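Local coordinates for putative sulfatase yidJ (Bacteroides fragilis, PDB 2QZU), which probably hydrolyses sulfate esters as a metal-binding arylsulfatase of the alkaline phosphatase-like superfamily, at residues V31-D36 with G291-A296. Residues are numbered along the deposited sequence; the frame is centred on the assembly and turned at random.
Sequences VFIMAD and GRIIEA
I33 and I293 meet without any flat group between them: the contact is aliphatic, and the one aromatic ring of the two segments, F32, belongs to the other face of the strand, where it packs against L83 of helix 76-85. The guanidinium of R292 is likewise turned elsewhere, to S206 and the backbone of E202 in helix 200-213. What remains is a tip-to-tip approach of two isoleucines. I33 CD1 stands 4.1 Å from I293 CD1 and also 4.1 Å from I293 CG2, so a single methyl of the strand faces both arms of a branched side chain on the helix. The torsions explain the reach: in I33, CG1 is anti to the carbonyl carbon (chi1 -56°) and CD1 continues the extended chain (chi2 175°), which carries the terminal methyl well off the strand. I293 has nearly the same conformation, with CG2 anti to its own backbone N. V31, two residues before I33 and on the same strand face, adds CG1 at 4.3 Å from I293 CG2. I294 only flanks the pair, its CD1 lying 4.8 Å from I33 CD1. With V31 CA and I293 CA 9.2 Å apart, the backbones stand back, and between these two segments the closest approaches are between methyl carbons; the modest 120 Å² buried in total agrees with this. All three touching residues are buried, as expected of a hydrophobic layer between sheet and helix. Beyond the two segments, V31 and I33 form backbone hydrogen bonds with strand 306-311, and F32 with strand 222-228. Helix 267-299 links those two parallel strands in a beta-alpha-beta crossover within the alpha/beta core of the alkaline phosphatase-like sulfatase fold; I293 reaches M228 and I294 reaches V308, placing the helix over the intervening strand 29-35.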
# COMPACT_ATOMS: atom_id res chain seq x y z
N VAL A 31 9.81 -11.92 30.44
CA VAL A 31 8.95 -11.91 29.27
C VAL A 31 9.09 -10.49 28.74
O VAL A 31 8.55 -9.54 29.30
CB VAL A 31 7.48 -12.23 29.61
CG1 VAL A 31 6.60 -12.05 28.37
CG2 VAL A 31 7.37 -13.66 30.13
N PHE A 32 9.88 -10.36 27.68
CA PHE A 32 10.16 -9.07 27.08
C PHE A 32 9.27 -8.88 25.87
O PHE A 32 9.45 -9.55 24.84
CB PHE A 32 11.64 -9.04 26.69
CG PHE A 32 12.16 -7.68 26.30
CD1 PHE A 32 11.82 -7.11 25.08
CD2 PHE A 32 13.03 -7.00 27.15
CE1 PHE A 32 12.36 -5.87 24.70
CE2 PHE A 32 13.56 -5.77 26.78
CZ PHE A 32 13.23 -5.20 25.55
N ILE A 33 8.30 -7.99 25.99
CA ILE A 33 7.37 -7.72 24.91
C ILE A 33 7.62 -6.35 24.32
O ILE A 33 7.78 -5.37 25.05
CB ILE A 33 5.91 -7.78 25.41
CG1 ILE A 33 5.64 -9.14 26.06
CG2 ILE A 33 4.95 -7.57 24.23
CD1 ILE A 33 4.27 -9.24 26.69
N MSE A 34 7.66 -6.28 23.00
CA MSE A 34 7.85 -5.00 22.35
C MSE A 34 7.02 -4.95 21.08
O MSE A 34 6.77 -5.97 20.44
CB MSE A 34 9.33 -4.75 22.03
CG MSE A 34 9.97 -5.72 21.07
SE MSE A 34 11.83 -5.26 20.74
CE MSE A 34 12.64 -7.01 20.99
N ALA A 35 6.56 -3.75 20.75
CA ALA A 35 5.76 -3.53 19.57
C ALA A 35 6.52 -2.45 18.83
O ALA A 35 6.85 -1.41 19.40
CB ALA A 35 4.36 -3.05 19.95
N ASP A 36 6.81 -2.70 17.56
CA ASP A 36 7.57 -1.75 16.77
C ASP A 36 6.84 -0.44 16.47
O ASP A 36 5.64 -0.42 16.22
CB ASP A 36 8.00 -2.44 15.46
CG ASP A 36 9.05 -1.67 14.70
OD1 ASP A 36 8.71 -0.62 14.12
OD2 ASP A 36 10.21 -2.12 14.68
N GLY A 291 -2.57 -8.65 26.38
CA GLY A 291 -3.44 -9.12 27.44
C GLY A 291 -3.52 -10.64 27.46
O GLY A 291 -3.59 -11.25 28.53
N ARG A 292 -3.52 -11.25 26.28
CA ARG A 292 -3.59 -12.71 26.18
C ARG A 292 -2.33 -13.34 26.79
O ARG A 292 -2.41 -14.36 27.49
CB ARG A 292 -3.70 -13.13 24.72
CG ARG A 292 -4.99 -12.69 24.03
CD ARG A 292 -4.94 -13.09 22.56
NE ARG A 292 -4.76 -14.53 22.40
CZ ARG A 292 -4.29 -15.11 21.30
NH1 ARG A 292 -3.93 -14.37 20.26
NH2 ARG A 292 -4.18 -16.43 21.24
N ILE A 293 -1.18 -12.74 26.53
CA ILE A 293 0.08 -13.25 27.07
C ILE A 293 0.12 -13.13 28.59
O ILE A 293 0.52 -14.07 29.29
CB ILE A 293 1.29 -12.50 26.46
CG1 ILE A 293 1.32 -12.72 24.94
CG2 ILE A 293 2.60 -12.98 27.10
CD1 ILE A 293 2.35 -11.86 24.21
N ILE A 294 -0.30 -11.98 29.11
CA ILE A 294 -0.32 -11.76 30.55
C ILE A 294 -1.24 -12.79 31.21
O ILE A 294 -0.90 -13.36 32.24
CB ILE A 294 -0.82 -10.35 30.90
CG1 ILE A 294 0.12 -9.30 30.31
CG2 ILE A 294 -0.92 -10.19 32.41
CD1 ILE A 294 1.57 -9.47 30.71
N GLU A 295 -2.39 -13.03 30.59
CA GLU A 295 -3.35 -13.99 31.13
C GLU A 295 -2.74 -15.39 31.20
O GLU A 295 -3.00 -16.13 32.15
CB GLU A 295 -4.62 -14.02 30.28
CG GLU A 295 -5.71 -14.91 30.84
CD GLU A 295 -6.98 -14.89 30.00
OE1 GLU A 295 -7.54 -13.79 29.80
OE2 GLU A 295 -7.41 -15.97 29.54
N ALA A 296 -1.94 -15.74 30.20
CA ALA A 296 -1.30 -17.05 30.18
C ALA A 296 -0.32 -17.15 31.34
O ALA A 296 -0.21 -18.19 32.00
CB ALA A 296 -0.57 -17.27 28.86